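Local coordinates for interferon gamma receptor 1 (PDB 4EQ3), which probably binds interferon gamma at the cell surface as a cytokine receptor, this chain being its two-domain extracellular part, at residues T15-K20 / F82-I87; F24-Y29 / D99-Q104; V45-Y48 / Y53-V56; E75-Y80 / D198-G203; V125-P130 / V190-H195. All coordinates share one frame; numbering follows the deposited sequence.

Overall arrangement
From the N terminus, residues 15-20 open interaction 1, and residues 24-29, on the neighbouring strand of the same sheet, open interaction 2. Interaction 3 then closes a short hairpin, nested inside the loops of both. Residues 75-80 open interaction 4 before interaction 1 closes at 82-87 and interaction 2 at 99-104, so interactions 1, 2 and 4 cross one another. Interaction 5 lies wholly in the second domain, nested within the long loop that interaction 4 closes at 198-203. Interaction 1 joins the two sheets of the first domain, interaction 2 packs the interdomain linker against the first domain, interaction 4 bridges the domains, and interaction 5 joins the sheets of the second.

Interaction 1: T15-K20 / F82-I87; sequences TGTSVK and FRIKAI
Thr17 stands opposite Ile84 and Val19 opposite Phe82, their CA atoms 8.7 Å and 8.8 Å apart respectively, with the two chains running in broadly opposed directions. That spacing is too wide for backbone pairing and belongs to two sheets packed face to face: strand 17-22 of the three-stranded sheet and strand 81-88 of the four-stranded one, in the beta sandwich of the first fibronectin type III domain. The chain turns a corner at Gly16, whose positive phi of 57° costs little in a residue without CB.

Every second residue points into the sandwich. Thr17 gives the core its methyl, CG2, which lies 3.9 Å from Ile84 CD1 as the two side chains slide past each other. Beta-branched threonine suits this border position, since it pairs an apolar branch with a hydroxyl. With CG1 anti to its carbonyl carbon (chi1 -45°), Ile84 carries CD1 toward strand 17-22; it also packs on Leu28 and Pro14. Phe82, the bulkier partner, fills the space toward Val45 and Leu69 as well. Val19 crosses it at about a right angle and also rests on Phe101. Its CG2, the branch lying beside its own backbone N, approaches the Phe82 ring obliquely and comes within 4.0 Å of CD1.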
# COMPACT_ATOMS: atom_id res chain seq x y z
N THR A 15 11.28 -12.15 17.98
CA THR A 15 12.39 -12.04 17.06
C THR A 15 11.91 -11.80 15.63
O THR A 15 10.73 -11.96 15.33
CB THR A 15 13.25 -13.32 17.12
OG1 THR A 15 14.59 -13.02 16.70
CG2 THR A 15 12.67 -14.40 16.24
N GLY A 16 12.83 -11.39 14.77
CA GLY A 16 12.55 -11.19 13.36
C GLY A 16 11.43 -10.21 13.09
O GLY A 16 10.58 -10.45 12.23
N THR A 17 11.41 -9.11 13.83
CA THR A 17 10.35 -8.13 13.66
C THR A 17 10.37 -7.60 12.25
O THR A 17 11.44 -7.40 11.66
CB THR A 17 10.48 -6.95 14.66
OG1 THR A 17 11.65 -6.18 14.36
CG2 THR A 17 10.55 -7.48 16.07
N SER A 18 9.18 -7.40 11.69
CA SER A 18 9.08 -6.85 10.34
C SER A 18 7.76 -6.11 10.15
O SER A 18 6.68 -6.66 10.39
CB SER A 18 9.20 -7.97 9.31
OG SER A 18 9.04 -7.45 8.00
N VAL A 19 7.86 -4.86 9.72
CA VAL A 19 6.67 -4.10 9.40
C VAL A 19 6.52 -4.13 7.88
O VAL A 19 7.42 -3.71 7.15
CB VAL A 19 6.74 -2.63 9.88
CG1 VAL A 19 5.46 -1.90 9.50
CG2 VAL A 19 6.96 -2.56 11.39
N LYS A 20 5.40 -4.67 7.41
CA LYS A 20 5.11 -4.74 5.98
C LYS A 20 3.90 -3.87 5.68
O LYS A 20 2.82 -4.09 6.23
CB LYS A 20 4.80 -6.18 5.59
CG LYS A 20 5.91 -7.13 5.92
CD LYS A 20 7.14 -6.86 5.08
CE LYS A 20 6.91 -7.28 3.64
NZ LYS A 20 8.20 -7.57 2.96
N PHE A 82 7.41 0.69 16.76
CA PHE A 82 6.56 -0.31 17.39
C PHE A 82 7.43 -1.26 18.19
O PHE A 82 8.63 -1.38 17.94
CB PHE A 82 5.74 -1.09 16.35
CG PHE A 82 5.04 -0.23 15.35
CD1 PHE A 82 5.63 0.04 14.12
CD2 PHE A 82 3.80 0.33 15.64
CE1 PHE A 82 4.99 0.84 13.19
CE2 PHE A 82 3.16 1.13 14.71
CZ PHE A 82 3.76 1.40 13.48
N ARG A 83 6.84 -1.93 19.18
CA ARG A 83 7.62 -2.88 19.97
C ARG A 83 6.74 -3.99 20.52
O ARG A 83 5.54 -3.83 20.70
CB ARG A 83 8.37 -2.17 21.11
CG ARG A 83 7.49 -1.66 22.25
CD ARG A 83 8.36 -0.94 23.29
NE ARG A 83 7.61 -0.42 24.43
CZ ARG A 83 8.18 0.25 25.44
NH1 ARG A 83 9.48 0.47 25.42
NH2 ARG A 83 7.45 0.70 26.45
N ILE A 84 7.35 -5.14 20.78
CA ILE A 84 6.57 -6.29 21.22
C ILE A 84 7.28 -7.00 22.35
O ILE A 84 8.49 -7.20 22.29
CB ILE A 84 6.40 -7.32 20.09
CG1 ILE A 84 6.02 -6.63 18.77
CG2 ILE A 84 5.38 -8.38 20.50
CD1 ILE A 84 7.01 -6.85 17.65
N LYS A 85 6.53 -7.42 23.35
CA LYS A 85 7.09 -8.28 24.39
C LYS A 85 6.29 -9.58 24.42
O LYS A 85 5.14 -9.60 24.01
CB LYS A 85 7.04 -7.61 25.76
CG LYS A 85 5.62 -7.40 26.28
CD LYS A 85 5.61 -6.91 27.73
CE LYS A 85 4.22 -6.47 28.14
NZ LYS A 85 4.16 -6.02 29.57
N ALA A 86 6.92 -10.64 24.92
CA ALA A 86 6.28 -11.94 25.05
C ALA A 86 5.89 -12.26 26.49
O ALA A 86 6.63 -11.95 27.43
CB ALA A 86 7.20 -13.03 24.51
N ILE A 87 4.74 -12.90 26.65
CA ILE A 87 4.31 -13.38 27.95
C ILE A 87 4.22 -14.89 27.94
O ILE A 87 3.51 -15.48 27.12
CB ILE A 87 2.95 -12.79 28.34
CG1 ILE A 87 2.97 -11.27 28.19
CG2 ILE A 87 2.61 -13.20 29.77
CD1 ILE A 87 1.61 -10.64 28.35

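Interaction 2: F24-Y29 / D99-Q104; sequences FRTVLY and DEFVLQ
Phe24 and Leu103 meet at the edge of the aromatic ring: Leu103 CD2 lies near the ring plane, 3.9 Å from Phe24 CD1, with Phe24 CE1 almost as close. The two side chains cross at about a right angle, and CD2 is the methyl that meets the ring. Leu103 CG is anti to the backbone N (chi1 -174°), which extends the side chain from the start of helix 103-106 toward strand 25-31. Beside this pair, Thr26 and Phe101 come from opposite directions. The methyl CG2 of Thr26 reaches Phe101 CZ at 4.1 Å, an oblique approach to the ring.

Thr26 turns its two branches to different tasks. While CG2 packs on the aromatic ring, OG1 hydrogen-bonds to Ser21 OG on the adjoining strand, so this buried hydroxyl is satisfied even though Leu103 CD1 is also nearby, 4.3 Å from OG1.

Around this first shell, Phe101 rests on Phe82 and its backbone hydrogen-bonds with that of Tyr80, holding the segment 99-104 against the end of the first domain, while Leu103 also packs on Ile76. Phe24 continues the apolar cluster into the second domain, where Phe132 and Phe196 make T-shaped contacts with it.

All four touching residues are buried, and what joins the strand to the linker is dispersion between methyls and aromatic carbons. Such contacts have little directional demand, so the position of the linker probably depends on shape and on the neighbouring backbone bonds.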
# COMPACT_ATOMS: atom_id res chain seq x y z
N PHE A 24 -1.60 0.70 1.95
CA PHE A 24 -2.12 1.29 3.17
C PHE A 24 -2.62 0.27 4.17
O PHE A 24 -3.21 0.62 5.19
CB PHE A 24 -3.19 2.33 2.85
CG PHE A 24 -2.67 3.48 2.04
CD1 PHE A 24 -1.94 4.49 2.64
CD2 PHE A 24 -2.89 3.54 0.67
CE1 PHE A 24 -1.45 5.56 1.89
CE2 PHE A 24 -2.40 4.60 -0.08
CZ PHE A 24 -1.68 5.61 0.53
N ARG A 25 -2.38 -1.01 3.87
CA ARG A 25 -2.53 -2.06 4.87
C ARG A 25 -1.16 -2.29 5.50
O ARG A 25 -0.23 -2.75 4.83
CB ARG A 25 -3.08 -3.35 4.25
CG ARG A 25 -3.37 -4.47 5.25
CD ARG A 25 -4.61 -4.20 6.12
NE ARG A 25 -5.88 -4.31 5.39
CZ ARG A 25 -7.07 -4.43 5.96
NH1 ARG A 25 -8.17 -4.53 5.22
NH2 ARG A 25 -7.19 -4.45 7.29
N THR A 26 -1.03 -1.96 6.77
CA THR A 26 0.24 -2.13 7.45
C THR A 26 0.15 -3.21 8.51
O THR A 26 -0.70 -3.15 9.40
CB THR A 26 0.71 -0.82 8.11
OG1 THR A 26 0.75 0.21 7.12
CG2 THR A 26 2.08 -1.00 8.71
N VAL A 27 1.05 -4.17 8.42
CA VAL A 27 1.05 -5.27 9.38
C VAL A 27 2.44 -5.54 9.94
O VAL A 27 3.44 -5.52 9.21
CB VAL A 27 0.46 -6.56 8.78
CG1 VAL A 27 0.18 -7.56 9.89
CG2 VAL A 27 -0.81 -6.26 8.02
N LEU A 28 2.48 -5.77 11.25
CA LEU A 28 3.72 -6.05 11.96
C LEU A 28 3.81 -7.55 12.18
O LEU A 28 2.85 -8.17 12.62
CB LEU A 28 3.72 -5.34 13.31
CG LEU A 28 4.81 -5.76 14.30
CD1 LEU A 28 6.20 -5.28 13.85
CD2 LEU A 28 4.50 -5.22 15.69
N TYR A 29 4.97 -8.12 11.88
CA TYR A 29 5.16 -9.55 12.05
C TYR A 29 6.39 -9.81 12.90
O TYR A 29 7.33 -9.03 12.89
CB TYR A 29 5.39 -10.22 10.69
CG TYR A 29 4.27 -10.04 9.70
CD1 TYR A 29 3.13 -10.83 9.77
CD2 TYR A 29 4.36 -9.09 8.68
CE1 TYR A 29 2.10 -10.69 8.85
CE2 TYR A 29 3.32 -8.94 7.75
CZ TYR A 29 2.20 -9.74 7.85
OH TYR A 29 1.17 -9.62 6.95
N ASP A 99 12.58 -1.26 13.49
CA ASP A 99 13.18 -0.14 12.78
C ASP A 99 12.19 1.02 12.75
O ASP A 99 10.98 0.82 12.89
CB ASP A 99 13.52 -0.51 11.33
CG ASP A 99 14.60 -1.58 11.23
OD1 ASP A 99 15.40 -1.74 12.18
OD2 ASP A 99 14.65 -2.26 10.17
N GLU A 100 12.71 2.23 12.57
CA GLU A 100 11.87 3.39 12.35
C GLU A 100 10.98 3.14 11.15
O GLU A 100 11.41 2.59 10.14
CB GLU A 100 12.75 4.62 12.08
CG GLU A 100 11.98 5.85 11.66
CD GLU A 100 12.88 7.08 11.56
OE1 GLU A 100 14.11 6.92 11.71
OE2 GLU A 100 12.37 8.19 11.33
N PHE A 101 9.72 3.57 11.25
CA PHE A 101 8.79 3.37 10.14
C PHE A 101 8.17 4.68 9.71
O PHE A 101 7.61 5.42 10.52
CB PHE A 101 7.70 2.36 10.50
CG PHE A 101 6.62 2.23 9.44
CD1 PHE A 101 6.78 1.34 8.38
CD2 PHE A 101 5.47 2.99 9.50
CE1 PHE A 101 5.79 1.22 7.40
CE2 PHE A 101 4.48 2.87 8.53
CZ PHE A 101 4.64 1.99 7.47
N VAL A 102 8.29 4.95 8.41
CA VAL A 102 7.68 6.12 7.80
C VAL A 102 6.90 5.67 6.57
O VAL A 102 7.48 5.13 5.63
CB VAL A 102 8.75 7.12 7.36
CG1 VAL A 102 8.10 8.35 6.80
CG2 VAL A 102 9.65 7.47 8.54
N LEU A 103 5.59 5.87 6.59
CA LEU A 103 4.72 5.36 5.53
C LEU A 103 5.15 5.82 4.14
O LEU A 103 5.18 5.03 3.21
CB LEU A 103 3.26 5.73 5.79
CG LEU A 103 2.24 5.13 4.82
CD1 LEU A 103 2.25 3.60 4.87
CD2 LEU A 103 0.85 5.66 5.12
N GLN A 104 5.50 7.10 4.01
CA GLN A 104 5.93 7.66 2.73
C GLN A 104 7.19 6.98 2.19
O GLN A 104 7.38 6.88 0.98
CB GLN A 104 6.19 9.17 2.87
CG GLN A 104 6.78 9.84 1.63
CD GLN A 104 8.29 9.81 1.61
OE1 GLN A 104 8.94 10.07 2.62
NE2 GLN A 104 8.86 9.49 0.46

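Interaction 3: V45-Y48 / Y53-V56; sequences VKPY and YQTV
Val45 and Gln54 form a hydrogen-bonded antiparallel pair, each backbone serving as donor and acceptor. Val45 N donates to Gln54 O over 2.8 Å (N-H...O 159°). Gln54 N returns a bond to Val45 O, 2.9 Å long at 153°. Val45 O also receives a CA-H...O contact from Tyr53 CA at 3.3 Å, so a single carbonyl oxygen has two partners. This pair of hydrogen bonds closes the hairpin of strands 40-46 and 54-62, at the edge of the four-stranded sheet.

Beyond it, Lys46 lies over one face of the Tyr53 ring. Its CB sits 3.5 Å from the ring centroid, a CH-pi contact almost straight above the centre. The chain then bends at chi3 (66°), which brings CE down to 3.6 Å from Tyr53 CE2. Lysine suits the place because its long methylene chain can coat an aromatic ring while its ammonium end makes a cation-pi contact with Trp81. The guanidinium of Arg83 makes another with Tyr53, from the opposite face, and Glu97 takes the hydrogen bond of Tyr53 OH.

On the sheet's other face, Val45 CG1 packs against Val56 CG2 at 3.8 Å and touches the aliphatic CG of Gln54, whose OE1 lies near the Pro47 ring.

With lysine methylenes over one face, the Arg83 guanidinium over the other and Glu97 at its hydroxyl, the Tyr53 ring is held on three sides, which should restrict its rotation.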
# COMPACT_ATOMS: atom_id res chain seq x y z
N VAL A 45 2.84 1.05 20.27
CA VAL A 45 3.21 1.99 19.22
C VAL A 45 3.67 3.33 19.81
O VAL A 45 3.11 3.80 20.78
CB VAL A 45 2.03 2.23 18.28
CG1 VAL A 45 0.80 2.66 19.07
CG2 VAL A 45 2.39 3.25 17.21
N LYS A 46 4.71 3.91 19.27
CA LYS A 46 5.16 5.23 19.65
C LYS A 46 4.87 6.25 18.50
O LYS A 46 5.55 6.25 17.53
CB LYS A 46 6.62 5.19 20.05
CG LYS A 46 7.21 6.52 20.34
CD LYS A 46 8.47 6.48 21.11
CE LYS A 46 9.61 5.84 20.39
NZ LYS A 46 10.90 6.31 20.74
N PRO A 47 3.83 7.05 18.66
CA PRO A 47 3.44 8.05 17.66
C PRO A 47 4.34 9.27 17.79
O PRO A 47 4.87 9.52 18.87
CB PRO A 47 2.02 8.43 18.07
CG PRO A 47 1.64 7.49 19.19
CD PRO A 47 2.91 7.06 19.81
N TYR A 48 4.48 10.04 16.71
CA TYR A 48 5.47 11.12 16.70
C TYR A 48 5.13 12.26 17.66
O TYR A 48 6.03 12.85 18.27
CB TYR A 48 5.68 11.65 15.27
CG TYR A 48 4.85 12.87 14.92
CD1 TYR A 48 5.41 14.14 14.97
CD2 TYR A 48 3.52 12.75 14.54
CE1 TYR A 48 4.67 15.26 14.66
CE2 TYR A 48 2.76 13.87 14.22
CZ TYR A 48 3.35 15.13 14.28
OH TYR A 48 2.62 16.26 13.97
N TYR A 53 5.52 5.49 23.93
CA TYR A 53 4.84 4.24 23.59
C TYR A 53 3.50 4.15 24.30
O TYR A 53 3.36 4.59 25.45
CB TYR A 53 5.69 3.03 23.96
CG TYR A 53 6.74 2.72 22.93
CD1 TYR A 53 6.41 2.05 21.76
CD2 TYR A 53 8.06 3.09 23.13
CE1 TYR A 53 7.37 1.77 20.81
CE2 TYR A 53 9.03 2.81 22.19
CZ TYR A 53 8.67 2.15 21.03
OH TYR A 53 9.61 1.86 20.08
N GLN A 54 2.53 3.60 23.60
CA GLN A 54 1.23 3.32 24.17
C GLN A 54 0.77 1.98 23.62
O GLN A 54 1.25 1.54 22.57
CB GLN A 54 0.24 4.40 23.79
CG GLN A 54 -0.15 4.38 22.33
CD GLN A 54 -1.05 5.54 21.97
OE1 GLN A 54 -0.71 6.70 22.21
NE2 GLN A 54 -2.21 5.24 21.40
N THR A 55 -0.17 1.35 24.30
CA THR A 55 -0.64 0.04 23.90
C THR A 55 -1.46 0.07 22.61
O THR A 55 -2.27 0.97 22.39
CB THR A 55 -1.46 -0.64 25.05
OG1 THR A 55 -0.72 -1.76 25.56
CG2 THR A 55 -2.82 -1.11 24.55
N VAL A 56 -1.22 -0.91 21.75
CA VAL A 56 -2.06 -1.15 20.59
C VAL A 56 -3.22 -2.05 21.02
O VAL A 56 -3.06 -3.26 21.13
CB VAL A 56 -1.28 -1.85 19.47
CG1 VAL A 56 -2.18 -2.06 18.28
CG2 VAL A 56 -0.05 -1.03 19.09

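Interaction 4: E75-Y80 / D198-G203; sequences EIFHSY and DDLIVG
Ile76 and Ile201 face each other with CA atoms 10.3 Å apart, and Phe77 and Leu200 stand 10.1 Å apart beside them, so the backbones of the loop 75-80 and of the segment 198-203 keep well clear and only side chains bridge the gap.

The two isoleucines reach toward each other, tip to tip: Ile76 CD1 comes 3.5 Å from Ile201 CD1, a close methyl contact. Ile76 has CG1 anti to the backbone N (chi1 -154°) and extends onward, and Ile201 is likewise extended at chi2 (-179°), so that both chains span the distance at nearly full length. Isoleucine suits such a join, since its longer branch reaches across while CG2 stays behind to fill the base; Ile76 CG2 lies over a face of the Phe77 ring. Leu200 meets that ring obliquely, its CD1 4.0 Å from Phe77 CE1 and hardly farther from CZ. The isoleucines are buried, whereas Phe77 and Leu200 form the solvent-exposed flank.

Helix 103-106 touches both sides: Gln104 NE2 hydrogen-bonds to Leu200 O, and the backbones of Ile76 and Gln104 also pair. Phe197 adds a T-shaped contact with Phe77.

One segment belongs to each fibronectin type III domain, making this part of the hydrophobic elbow between tandem domains. In class II cytokine receptors, loops near this elbow commonly form the ligand-binding surface.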
# COMPACT_ATOMS: atom_id res chain seq x y z
N GLU A 75 -0.46 9.21 9.92
CA GLU A 75 0.48 10.21 9.46
C GLU A 75 1.30 9.52 8.38
O GLU A 75 1.76 8.40 8.59
CB GLU A 75 1.40 10.65 10.60
CG GLU A 75 0.70 11.37 11.74
CD GLU A 75 0.22 12.76 11.35
OE1 GLU A 75 0.69 13.28 10.32
OE2 GLU A 75 -0.63 13.32 12.07
N ILE A 76 1.47 10.16 7.24
CA ILE A 76 2.24 9.55 6.16
C ILE A 76 3.71 9.99 6.18
O ILE A 76 4.59 9.26 5.72
CB ILE A 76 1.61 9.82 4.77
CG1 ILE A 76 1.98 8.72 3.77
CG2 ILE A 76 1.99 11.21 4.26
CD1 ILE A 76 1.07 8.68 2.52
N PHE A 77 3.97 11.17 6.72
CA PHE A 77 5.32 11.76 6.69
C PHE A 77 6.10 11.64 7.99
O PHE A 77 7.34 11.60 7.98
CB PHE A 77 5.28 13.21 6.21
CG PHE A 77 4.76 13.36 4.81
CD1 PHE A 77 5.45 12.82 3.74
CD2 PHE A 77 3.57 14.03 4.55
CE1 PHE A 77 4.98 12.94 2.44
CE2 PHE A 77 3.09 14.15 3.25
CZ PHE A 77 3.80 13.61 2.20
N HIS A 78 5.41 11.56 9.11
CA HIS A 78 6.10 11.45 10.39
C HIS A 78 6.40 10.00 10.73
O HIS A 78 5.85 9.09 10.11
CB HIS A 78 5.29 12.10 11.51
CG HIS A 78 5.02 13.55 11.29
ND1 HIS A 78 6.02 14.50 11.25
CD2 HIS A 78 3.86 14.22 11.11
CE1 HIS A 78 5.48 15.69 11.05
NE2 HIS A 78 4.17 15.55 10.96
N SER A 79 7.28 9.79 11.71
CA SER A 79 7.80 8.47 12.05
C SER A 79 6.96 7.76 13.12
O SER A 79 6.27 8.39 13.93
CB SER A 79 9.25 8.57 12.53
OG SER A 79 10.10 9.12 11.53
N TYR A 80 7.04 6.43 13.11
CA TYR A 80 6.43 5.59 14.13
C TYR A 80 7.45 4.54 14.53
O TYR A 80 8.26 4.11 13.71
CB TYR A 80 5.18 4.88 13.59
CG TYR A 80 3.95 5.73 13.38
CD1 TYR A 80 2.98 5.85 14.38
CD2 TYR A 80 3.72 6.39 12.18
CE1 TYR A 80 1.83 6.61 14.18
CE2 TYR A 80 2.58 7.15 11.97
CZ TYR A 80 1.64 7.25 12.98
OH TYR A 80 0.52 8.02 12.77
N ASP A 198 2.95 13.67 -6.64
CA ASP A 198 3.83 13.53 -7.80
C ASP A 198 4.73 12.31 -7.66
O ASP A 198 4.34 11.20 -8.06
CB ASP A 198 4.66 14.79 -8.04
CG ASP A 198 3.80 16.01 -8.31
OD1 ASP A 198 2.76 15.86 -9.00
OD2 ASP A 198 4.16 17.12 -7.84
N ASP A 199 5.92 12.50 -7.10
CA ASP A 199 6.87 11.39 -7.04
C ASP A 199 7.38 11.00 -5.65
O ASP A 199 8.32 10.21 -5.53
CB ASP A 199 8.04 11.66 -7.99
CG ASP A 199 7.65 11.51 -9.46
OD1 ASP A 199 8.37 12.04 -10.33
OD2 ASP A 199 6.61 10.87 -9.74
N LEU A 200 6.76 11.53 -4.60
CA LEU A 200 7.13 11.14 -3.24
C LEU A 200 6.81 9.66 -2.96
O LEU A 200 7.53 8.98 -2.23
CB LEU A 200 6.44 12.04 -2.21
CG LEU A 200 6.84 13.52 -2.26
CD1 LEU A 200 6.26 14.26 -1.07
CD2 LEU A 200 8.36 13.70 -2.31
N ILE A 201 5.71 9.18 -3.54
CA ILE A 201 5.33 7.77 -3.45
C ILE A 201 4.97 7.30 -4.84
O ILE A 201 4.10 7.88 -5.49
CB ILE A 201 4.12 7.57 -2.53
CG1 ILE A 201 4.37 8.22 -1.15
CG2 ILE A 201 3.78 6.08 -2.40
CD1 ILE A 201 3.25 8.05 -0.15
N VAL A 202 5.66 6.27 -5.31
CA VAL A 202 5.43 5.74 -6.64
C VAL A 202 5.25 4.22 -6.59
O VAL A 202 6.11 3.51 -6.07
CB VAL A 202 6.57 6.10 -7.61
CG1 VAL A 202 6.18 5.76 -9.04
CG2 VAL A 202 6.91 7.59 -7.48
N GLY A 203 4.13 3.75 -7.12
CA GLY A 203 3.79 2.34 -7.08
C GLY A 203 4.37 1.51 -8.20
O GLY A 203 4.95 2.03 -9.15

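Interaction 5: V125-P130 / V190-H195; sequences VDVYHP and VSAKGH
Val127 CB points across the interior of the second fibronectin type III domain toward Ala192, from strand 122-128 of one sheet of the beta sandwich to strand 186-196 of the other. From CB the side chain forks. CG1 sits between N and the carbonyl carbon (chi1 58°), and CG2, placed anti to the backbone N, is the branch that meets the other segment, stopping 4.1 Å from Ala192 CB. The side chain also packs on Pro112. A small alanine suits the partner position because here the strands draw closest, Val127 CA and Ala192 CA being 7.7 Å apart.

Two residues back on each strand, the pairing repeats with larger groups. Val125 CA and Val190 CA are 8.4 Å apart, and the CG2 methyls of Val125 and Val190 make a looser contact at 4.5 Å. Leu116 touches both valines, and Val190 packs on Val152 and Phe154 as well. The two strands run in broadly the same direction, so Val125 and Val127 pair with Val190 and Ala192 in order.

Beyond the strand end, His129 is held by both ring nitrogens: ND1 hydrogen-bonds to Tyr150 OH and NE2 donates to Gly110 O, which fixes the ring's rotation, while Phe132 stacks on it. Gly194, bare of any side chain, leaves room for this imidazole, and His129 CE1 lies 4.6 Å from Gly194 CA.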
# COMPACT_ATOMS: atom_id res chain seq x y z
N VAL A 125 -9.20 3.86 -20.83
CA VAL A 125 -8.48 3.27 -19.71
C VAL A 125 -9.17 3.55 -18.39
O VAL A 125 -9.36 4.70 -18.01
CB VAL A 125 -7.06 3.81 -19.62
CG1 VAL A 125 -6.33 3.21 -18.42
CG2 VAL A 125 -6.33 3.53 -20.91
N ASP A 126 -9.57 2.50 -17.68
CA ASP A 126 -10.09 2.65 -16.34
C ASP A 126 -9.04 2.10 -15.39
O ASP A 126 -8.56 0.98 -15.55
CB ASP A 126 -11.42 1.92 -16.16
CG ASP A 126 -12.57 2.60 -16.90
OD1 ASP A 126 -13.01 3.69 -16.47
OD2 ASP A 126 -13.02 2.04 -17.93
N VAL A 127 -8.67 2.90 -14.39
CA VAL A 127 -7.63 2.49 -13.48
C VAL A 127 -8.00 2.88 -12.05
O VAL A 127 -8.51 3.98 -11.83
CB VAL A 127 -6.29 3.09 -13.89
CG1 VAL A 127 -6.39 4.62 -13.92
CG2 VAL A 127 -5.17 2.62 -12.96
N TYR A 128 -7.75 1.98 -11.11
CA TYR A 128 -7.95 2.26 -9.69
C TYR A 128 -7.34 1.16 -8.82
O TYR A 128 -6.85 0.15 -9.33
CB TYR A 128 -9.44 2.43 -9.38
CG TYR A 128 -10.19 1.13 -9.19
CD1 TYR A 128 -10.21 0.16 -10.19
CD2 TYR A 128 -10.90 0.88 -8.02
CE1 TYR A 128 -10.91 -1.03 -10.03
CE2 TYR A 128 -11.60 -0.31 -7.85
CZ TYR A 128 -11.60 -1.25 -8.86
OH TYR A 128 -12.29 -2.43 -8.68
N HIS A 129 -7.35 1.38 -7.50
CA HIS A 129 -6.84 0.42 -6.53
C HIS A 129 -7.96 -0.02 -5.60
O HIS A 129 -8.25 0.67 -4.61
CB HIS A 129 -5.79 1.09 -5.65
CG HIS A 129 -4.39 0.97 -6.18
ND1 HIS A 129 -3.85 1.89 -7.05
CD2 HIS A 129 -3.43 0.05 -5.95
CE1 HIS A 129 -2.61 1.54 -7.34
NE2 HIS A 129 -2.33 0.43 -6.68
N PRO A 130 -8.58 -1.19 -5.87
CA PRO A 130 -9.69 -1.65 -5.03
C PRO A 130 -9.28 -1.80 -3.56
O PRO A 130 -10.11 -1.70 -2.66
CB PRO A 130 -10.05 -3.02 -5.63
CG PRO A 130 -8.84 -3.44 -6.39
CD PRO A 130 -8.24 -2.16 -6.92
N VAL A 190 -1.03 -1.13 -22.77
CA VAL A 190 -1.01 -0.06 -21.79
C VAL A 190 -0.79 -0.61 -20.39
O VAL A 190 -1.26 -1.71 -20.05
CB VAL A 190 -2.33 0.74 -21.83
CG1 VAL A 190 -3.41 0.03 -21.02
CG2 VAL A 190 -2.11 2.14 -21.31
N SER A 191 -0.05 0.17 -19.60
CA SER A 191 0.20 -0.12 -18.20
C SER A 191 0.10 1.16 -17.38
O SER A 191 0.12 2.26 -17.94
CB SER A 191 1.59 -0.72 -18.02
OG SER A 191 2.58 0.23 -18.34
N ALA A 192 -0.02 1.03 -16.07
CA ALA A 192 -0.17 2.21 -15.23
C ALA A 192 0.51 2.05 -13.87
O ALA A 192 0.73 0.93 -13.41
CB ALA A 192 -1.65 2.54 -15.04
N LYS A 193 0.84 3.16 -13.24
CA LYS A 193 1.36 3.21 -11.88
C LYS A 193 0.65 4.26 -11.03
O LYS A 193 0.33 5.28 -11.51
CB LYS A 193 2.83 3.60 -11.87
CG LYS A 193 3.80 2.65 -12.31
CD LYS A 193 5.15 3.13 -11.88
CE LYS A 193 5.89 3.72 -12.94
NZ LYS A 193 7.30 3.61 -12.72
N GLY A 194 0.45 4.01 -9.77
CA GLY A 194 -0.07 5.04 -8.87
C GLY A 194 1.02 6.00 -8.42
O GLY A 194 2.19 5.61 -8.28
N HIS A 195 0.64 7.26 -8.21
CA HIS A 195 1.54 8.30 -7.69
C HIS A 195 0.83 9.02 -6.55
O HIS A 195 -0.37 9.30 -6.64
CB HIS A 195 1.88 9.33 -8.77
CG HIS A 195 2.89 8.87 -9.78
ND1 HIS A 195 2.57 8.06 -10.85
CD2 HIS A 195 4.21 9.13 -9.89
CE1 HIS A 195 3.66 7.83 -11.56
NE2 HIS A 195 4.67 8.46 -11.00